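Local coordinates for protein acylneuraminate lyase (Mycoplasma synoviae, PDB 4N4P) that belongs to the dihydrodipicolinate synthetase family of TIM-barrel proteins and assembles from four chains, at residues A[85-96]-A[124-134]. Residues are numbered along the deposited sequence; the frame is centred on the assembly and turned at random.
Sequences SLNIEETKELAK and YYEEISKAADI
Lys92 and Ala131 lie where helices 88-96 and 124-131 draw together, running in roughly the same direction with their axes 8.5 Å apart at a crossing angle of -39°. Small side chains permit the approach: the methyl of Ala131 rests on Lys92, 3.6 Å from Lys92 O to Ala131 CB, and also faces Ala95. Next along the chain, Ala132 CB sits against Ala95 O. Here the chain of Lys96, extended until it bends at chi4 (-71°), curls round the carbonyl of Ala131, and Lys96 NZ donates in the carbonyl plane to a lone pair of Ala131 O (2.8 Å). Deeper in, Thr91 CG2 packs 3.7 Å from Ile128 CD1, while Thr91 OG1 bonds back to Asn87 O. Ile128 CD1 in turn lies over one face of the Tyr124 ring, toward its rim; the ring edge meets Ile88 CD1 (3.5 Å to Tyr124 CD2) and Ser85 O, and the Tyr124 hydroxyl is hydrogen-bonded to Ile109 O. On the flank facing the second subunit, Ile88 CG2 touches the carboxylate of Glu127, which forms a salt bridge with Lys273 of that subunit. The pair are successive outer helices of the TIM barrel, packed side by side over strand 105-108, which Ala95 and Ile128 both touch.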
ATOM      1  N   SER A  85      12.455  22.807  -6.294  1.00 13.35           N
ATOM      2  CA  SER A  85      13.468  21.741  -6.293  1.00 14.38           C
ATOM      3  C   SER A  85      14.040  21.686  -4.880  1.00 14.59           C
ATOM      4  O   SER A  85      13.601  22.422  -3.985  1.00 15.67           O
ATOM      5  CB  SER A  85      14.594  21.984  -7.328  1.00 14.42           C
ATOM      6  OG  SER A  85      15.497  23.017  -6.917  1.00 15.30           O
ATOM      7  N   LEU A  86      15.039  20.844  -4.659  1.00 14.40           N
ATOM      8  CA  LEU A  86      15.624  20.781  -3.335  1.00 14.49           C
ATOM      9  C   LEU A  86      16.627  21.911  -3.093  1.00 15.28           C
ATOM     10  O   LEU A  86      17.087  22.099  -1.966  1.00 15.43           O
ATOM     11  CB  LEU A  86      16.275  19.429  -3.099  1.00 14.98           C
ATOM     12  CG  LEU A  86      15.325  18.249  -2.954  1.00 14.03           C
ATOM     13  CD1 LEU A  86      16.130  16.947  -2.990  1.00 16.59           C
ATOM     14  CD2 LEU A  86      14.450  18.355  -1.699  1.00 14.69           C
ATOM     15  N   ASN A  87      16.946  22.663  -4.145  1.00 15.41           N
ATOM     16  CA  ASN A  87      17.846  23.800  -4.010  1.00 15.91           C
ATOM     17  C   ASN A  87      17.026  25.034  -3.696  1.00 16.50           C
ATOM     18  O   ASN A  87      16.455  25.648  -4.588  1.00 15.44           O
ATOM     19  CB  ASN A  87      18.689  24.020  -5.269  1.00 15.65           C
ATOM     20  CG  ASN A  87      19.813  25.016  -5.047  1.00 16.02           C
ATOM     21  OD1 ASN A  87      19.621  26.051  -4.404  1.00 17.89           O
ATOM     22  ND2 ASN A  87      21.001  24.711  -5.582  1.00 18.60           N
ATOM     23  N   ILE A  88      16.973  25.392  -2.419  1.00 17.27           N
ATOM     24  CA  ILE A  88      16.124  26.492  -1.995  1.00 18.98           C
ATOM     25  C   ILE A  88      16.589  27.853  -2.530  1.00 18.64           C
ATOM     26  O   ILE A  88      15.759  28.690  -2.932  1.00 18.09           O
ATOM     27  CB  ILE A  88      15.994  26.534  -0.453  1.00 19.75           C
ATOM     28  CG1 ILE A  88      15.641  25.145   0.135  1.00 22.57           C
ATOM     29  CG2 ILE A  88      15.052  27.641  -0.002  1.00 20.78           C
ATOM     30  CD1 ILE A  88      14.660  24.254  -0.653  1.00 22.50           C
ATOM     31  N   GLU A  89      17.901  28.095  -2.560  1.00 18.36           N
ATOM     32  CA  GLU A  89      18.361  29.418  -3.011  1.00 18.31           C
ATOM     33  C   GLU A  89      18.092  29.623  -4.498  1.00 16.35           C
ATOM     34  O   GLU A  89      17.730  30.717  -4.939  1.00 16.60           O
ATOM     35  CB  GLU A  89      19.847  29.661  -2.653  1.00 19.79           C
ATOM     36  CG  GLU A  89      20.202  29.409  -1.160  1.00 23.57           C
ATOM     37  CD  GLU A  89      19.423  30.265  -0.126  1.00 30.38           C
ATOM     38  OE1 GLU A  89      19.010  31.426  -0.423  1.00 28.93           O
ATOM     39  OE2 GLU A  89      19.239  29.750   1.012  1.00 32.60           O
ATOM     40  N   GLU A  90      18.265  28.571  -5.286  1.00 15.18           N
ATOM     41  CA  GLU A  90      17.900  28.623  -6.699  1.00 13.37           C
ATOM     42  C   GLU A  90      16.394  28.860  -6.896  1.00 12.30           C
ATOM     43  O   GLU A  90      16.007  29.665  -7.730  1.00 12.58           O
ATOM     44  CB  GLU A  90      18.350  27.359  -7.428  1.00 13.55           C
ATOM     45  CG  GLU A  90      19.864  27.323  -7.629  1.00 14.41           C
ATOM     46  CD  GLU A  90      20.314  26.131  -8.430  1.00 18.09           C
ATOM     47  OE1 GLU A  90      19.458  25.266  -8.763  1.00 14.83           O
ATOM     48  OE2 GLU A  90      21.534  26.088  -8.744  1.00 16.12           O
ATOM     49  N   THR A  91      15.564  28.154  -6.129  1.00 12.71           N
ATOM     50  CA  THR A  91      14.110  28.321  -6.182  1.00 12.13           C
ATOM     51  C   THR A  91      13.675  29.781  -5.934  1.00 12.49           C
ATOM     52  O   THR A  91      12.863  30.339  -6.680  1.00 12.52           O
ATOM     53  CB  THR A  91      13.443  27.358  -5.193  1.00 12.00           C
ATOM     54  OG1 THR A  91      13.780  26.010  -5.563  1.00 12.23           O
ATOM     55  CG2 THR A  91      11.904  27.523  -5.197  1.00 12.70           C
ATOM     56  N   LYS A  92      14.278  30.415  -4.927  1.00 12.74           N
ATOM     57  CA  LYS A  92      14.031  31.833  -4.644  1.00 13.42           C
ATOM     58  C   LYS A  92      14.411  32.759  -5.810  1.00 13.34           C
ATOM     59  O   LYS A  92      13.666  33.683  -6.141  1.00 12.95           O
ATOM     60  CB  LYS A  92      14.760  32.255  -3.365  1.00 14.20           C
ATOM     61  CG  LYS A  92      14.298  31.528  -2.113  1.00 16.29           C
ATOM     62  CD  LYS A  92      15.315  31.691  -0.987  1.00 21.75           C
ATOM     63  CE  LYS A  92      15.400  33.137  -0.515  1.00 24.78           C
ATOM     64  NZ  LYS A  92      16.688  33.384   0.209  1.00 28.19           N
ATOM     65  N   GLU A  93      15.548  32.499  -6.455  1.00 13.88           N
ATOM     66  CA  GLU A  93      15.943  33.252  -7.651  1.00 14.14           C
ATOM     67  C   GLU A  93      14.950  33.047  -8.797  1.00 14.46           C
ATOM     68  O   GLU A  93      14.624  34.000  -9.540  1.00 12.72           O
ATOM     69  CB  GLU A  93      17.357  32.867  -8.111  1.00 15.70           C
ATOM     70  CG  GLU A  93      18.464  33.303  -7.152  1.00 20.22           C
ATOM     71  CD  GLU A  93      18.516  34.824  -6.978  1.00 28.95           C
ATOM     72  OE1 GLU A  93      18.551  35.532  -8.007  1.00 32.38           O
ATOM     73  OE2 GLU A  93      18.505  35.311  -5.819  1.00 33.00           O
ATOM     74  N   LEU A  94      14.475  31.806  -8.958  1.00 13.75           N
ATOM     75  CA  LEU A  94      13.464  31.533  -9.974  1.00 13.31           C
ATOM     76  C   LEU A  94      12.137  32.256  -9.673  1.00 13.18           C
ATOM     77  O   LEU A  94      11.505  32.766 -10.582  1.00 13.84           O
ATOM     78  CB  LEU A  94      13.242  30.018 -10.119  1.00 13.20           C
ATOM     79  CG  LEU A  94      14.429  29.227 -10.659  1.00 13.09           C
ATOM     80  CD1 LEU A  94      14.014  27.752 -10.868  1.00 11.68           C
ATOM     81  CD2 LEU A  94      14.942  29.796 -11.980  1.00 14.47           C
ATOM     82  N   ALA A  95      11.725  32.300  -8.406  1.00 13.45           N
ATOM     83  CA  ALA A  95      10.519  33.067  -8.006  1.00 13.23           C
ATOM     84  C   ALA A  95      10.675  34.537  -8.362  1.00 13.74           C
ATOM     85  O   ALA A  95       9.751  35.163  -8.891  1.00 12.91           O
ATOM     86  CB  ALA A  95      10.214  32.899  -6.506  1.00 13.46           C
ATOM     87  N   LYS A  96      11.858  35.092  -8.097  1.00 13.29           N
ATOM     88  CA  LYS A  96      12.137  36.492  -8.468  1.00 13.77           C
ATOM     89  C   LYS A  96      12.128  36.705  -9.961  1.00 13.76           C
ATOM     90  O   LYS A  96      11.600  37.716 -10.448  1.00 12.86           O
ATOM     91  CB  LYS A  96      13.495  36.953  -7.895  1.00 13.72           C
ATOM     92  CG  LYS A  96      13.514  37.050  -6.402  1.00 16.80           C
ATOM     93  CD  LYS A  96      14.912  37.451  -5.893  1.00 21.10           C
ATOM     94  CE  LYS A  96      15.122  37.124  -4.411  1.00 24.50           C
ATOM     95  NZ  LYS A  96      14.352  37.989  -3.458  1.00 28.13           N
ATOM     96  N   TYR A 124       9.815  25.270   3.935  1.00 14.35           N
ATOM     97  CA  TYR A 124      10.208  25.375   2.535  1.00 13.87           C
ATOM     98  C   TYR A 124       9.295  26.346   1.802  1.00 13.19           C
ATOM     99  O   TYR A 124       9.765  27.254   1.153  1.00 13.13           O
ATOM    100  CB  TYR A 124      10.145  23.978   1.945  1.00 15.00           C
ATOM    101  CG  TYR A 124      10.084  23.788   0.450  1.00 14.80           C
ATOM    102  CD1 TYR A 124       8.855  23.570  -0.202  1.00 13.67           C
ATOM    103  CD2 TYR A 124      11.258  23.722  -0.305  1.00 15.83           C
ATOM    104  CE1 TYR A 124       8.802  23.336  -1.589  1.00 14.78           C
ATOM    105  CE2 TYR A 124      11.224  23.479  -1.678  1.00 15.21           C
ATOM    106  CZ  TYR A 124      10.007  23.272  -2.316  1.00 16.23           C
ATOM    107  OH  TYR A 124      10.018  23.012  -3.676  1.00 15.90           O
ATOM    108  N   TYR A 125       7.977  26.203   1.959  1.00 13.58           N
ATOM    109  CA  TYR A 125       7.086  27.141   1.271  1.00 13.66           C
ATOM    110  C   TYR A 125       7.197  28.571   1.828  1.00 13.85           C
ATOM    111  O   TYR A 125       7.181  29.556   1.066  1.00 13.92           O
ATOM    112  CB  TYR A 125       5.664  26.626   1.320  1.00 13.60           C
ATOM    113  CG  TYR A 125       5.420  25.528   0.313  1.00 13.76           C
ATOM    114  CD1 TYR A 125       5.443  25.796  -1.070  1.00 16.22           C
ATOM    115  CD2 TYR A 125       5.128  24.239   0.735  1.00 14.93           C
ATOM    116  CE1 TYR A 125       5.196  24.773  -2.006  1.00 14.76           C
ATOM    117  CE2 TYR A 125       4.882  23.222  -0.177  1.00 14.32           C
ATOM    118  CZ  TYR A 125       4.914  23.494  -1.538  1.00 14.80           C
ATOM    119  OH  TYR A 125       4.649  22.468  -2.415  1.00 15.79           O
ATOM    120  N   GLU A 126       7.371  28.675   3.144  1.00 15.02           N
ATOM    121  CA  GLU A 126       7.642  29.971   3.785  1.00 16.65           C
ATOM    122  C   GLU A 126       8.854  30.675   3.164  1.00 16.55           C
ATOM    123  O   GLU A 126       8.793  31.842   2.805  1.00 16.99           O
ATOM    124  CB  GLU A 126       7.893  29.788   5.278  1.00 17.44           C
ATOM    125  CG  GLU A 126       6.676  29.567   6.109  1.00 21.19           C
ATOM    126  CD  GLU A 126       7.005  29.680   7.574  1.00 27.72           C
ATOM    127  OE1 GLU A 126       7.426  28.674   8.175  1.00 30.11           O
ATOM    128  OE2 GLU A 126       6.823  30.785   8.124  1.00 32.93           O
ATOM    129  N   GLU A 127       9.972  29.969   3.053  1.00 17.25           N
ATOM    130  CA  GLU A 127      11.165  30.563   2.460  1.00 17.44           C
ATOM    131  C   GLU A 127      10.916  31.036   1.012  1.00 17.44           C
ATOM    132  O   GLU A 127      11.346  32.115   0.637  1.00 16.71           O
ATOM    133  CB  GLU A 127      12.325  29.580   2.502  1.00 18.21           C
ATOM    134  CG  GLU A 127      12.882  29.327   3.879  1.00 22.43           C
ATOM    135  CD  GLU A 127      14.327  28.870   3.817  1.00 27.81           C
ATOM    136  OE1 GLU A 127      14.632  27.808   4.399  1.00 32.05           O
ATOM    137  OE2 GLU A 127      15.148  29.560   3.173  1.00 29.01           O
ATOM    138  N   ILE A 128      10.226  30.232   0.199  1.00 16.55           N
ATOM    139  CA  ILE A 128       9.968  30.649  -1.187  1.00 17.40           C
ATOM    140  C   ILE A 128       9.099  31.922  -1.211  1.00 18.00           C
ATOM    141  O   ILE A 128       9.326  32.819  -2.007  1.00 18.39           O
ATOM    142  CB  ILE A 128       9.307  29.535  -2.050  1.00 16.96           C
ATOM    143  CG1 ILE A 128      10.148  28.255  -2.014  1.00 16.37           C
ATOM    144  CG2 ILE A 128       9.119  30.031  -3.524  1.00 17.97           C
ATOM    145  CD1 ILE A 128       9.398  26.992  -2.531  1.00 15.93           C
ATOM    146  N   SER A 129       8.132  32.001  -0.308  1.00 19.28           N
ATOM    147  CA  SER A 129       7.198  33.139  -0.258  1.00 20.49           C
ATOM    148  C   SER A 129       7.882  34.481  -0.003  1.00 21.44           C
ATOM    149  O   SER A 129       7.435  35.503  -0.492  1.00 21.71           O
ATOM    150  CB  SER A 129       6.154  32.906   0.831  1.00 20.27           C
ATOM    151  OG  SER A 129       6.714  33.102   2.123  1.00 23.05           O
ATOM    152  N   LYS A 130       8.959  34.475   0.771  1.00 22.09           N
ATOM    153  CA  LYS A 130       9.675  35.720   1.071  1.00 23.02           C
ATOM    154  C   LYS A 130      10.404  36.294  -0.136  1.00 22.67           C
ATOM    155  O   LYS A 130      10.739  37.478  -0.154  1.00 22.99           O
ATOM    156  CB  LYS A 130      10.662  35.494   2.206  1.00 23.29           C
ATOM    157  CG  LYS A 130      10.143  35.853   3.585  1.00 27.13           C
ATOM    158  CD  LYS A 130       9.384  34.741   4.233  1.00 31.22           C
ATOM    159  CE  LYS A 130       9.531  34.802   5.754  1.00 34.19           C
ATOM    160  NZ  LYS A 130       8.709  33.718   6.379  1.00 37.95           N
ATOM    161  N   ALA A 131      10.656  35.460  -1.150  1.00 21.90           N
ATOM    162  CA  ALA A 131      11.501  35.850  -2.284  1.00 21.05           C
ATOM    163  C   ALA A 131      10.886  36.894  -3.215  1.00 20.64           C
ATOM    164  O   ALA A 131      11.603  37.729  -3.775  1.00 21.05           O
ATOM    165  CB  ALA A 131      11.913  34.605  -3.096  1.00 20.85           C
ATOM    166  N   ALA A 132       9.574  36.827  -3.417  1.00 19.98           N
ATOM    167  CA  ALA A 132       8.904  37.685  -4.392  1.00 19.60           C
ATOM    168  C   ALA A 132       7.420  37.658  -4.139  1.00 19.27           C
ATOM    169  O   ALA A 132       6.879  36.662  -3.651  1.00 19.53           O
ATOM    170  CB  ALA A 132       9.181  37.220  -5.826  1.00 18.96           C
ATOM    171  N   ASP A 133       6.780  38.770  -4.470  1.00 19.14           N
ATOM    172  CA  ASP A 133       5.340  38.898  -4.359  1.00 18.79           C
ATOM    173  C   ASP A 133       4.695  38.475  -5.666  1.00 17.84           C
ATOM    174  O   ASP A 133       4.519  39.262  -6.606  1.00 18.00           O
ATOM    175  CB  ASP A 133       4.973  40.326  -3.944  1.00 19.89           C
ATOM    176  CG  ASP A 133       5.350  40.617  -2.489  1.00 23.05           C
ATOM    177  OD1 ASP A 133       5.576  39.665  -1.688  1.00 24.40           O
ATOM    178  OD2 ASP A 133       5.426  41.818  -2.141  1.00 28.91           O
ATOM    179  N   ILE A 134       4.383  37.188  -5.723  1.00 16.17           N
ATOM    180  CA  ILE A 134       3.801  36.570  -6.898  1.00 13.74           C
ATOM    181  C   ILE A 134       2.961  35.405  -6.352  1.00 13.00           C
ATOM    182  O   ILE A 134       3.346  34.760  -5.385  1.00 12.51           O
ATOM    183  CB  ILE A 134       4.891  36.126  -7.932  1.00 14.22           C
ATOM    184  CG1 ILE A 134       4.237  35.518  -9.191  1.00 13.80           C
ATOM    185  CG2 ILE A 134       5.913  35.173  -7.256  1.00 12.03           C
ATOM    186  CD1 ILE A 134       5.219  35.250 -10.385  1.00 13.80           C
TER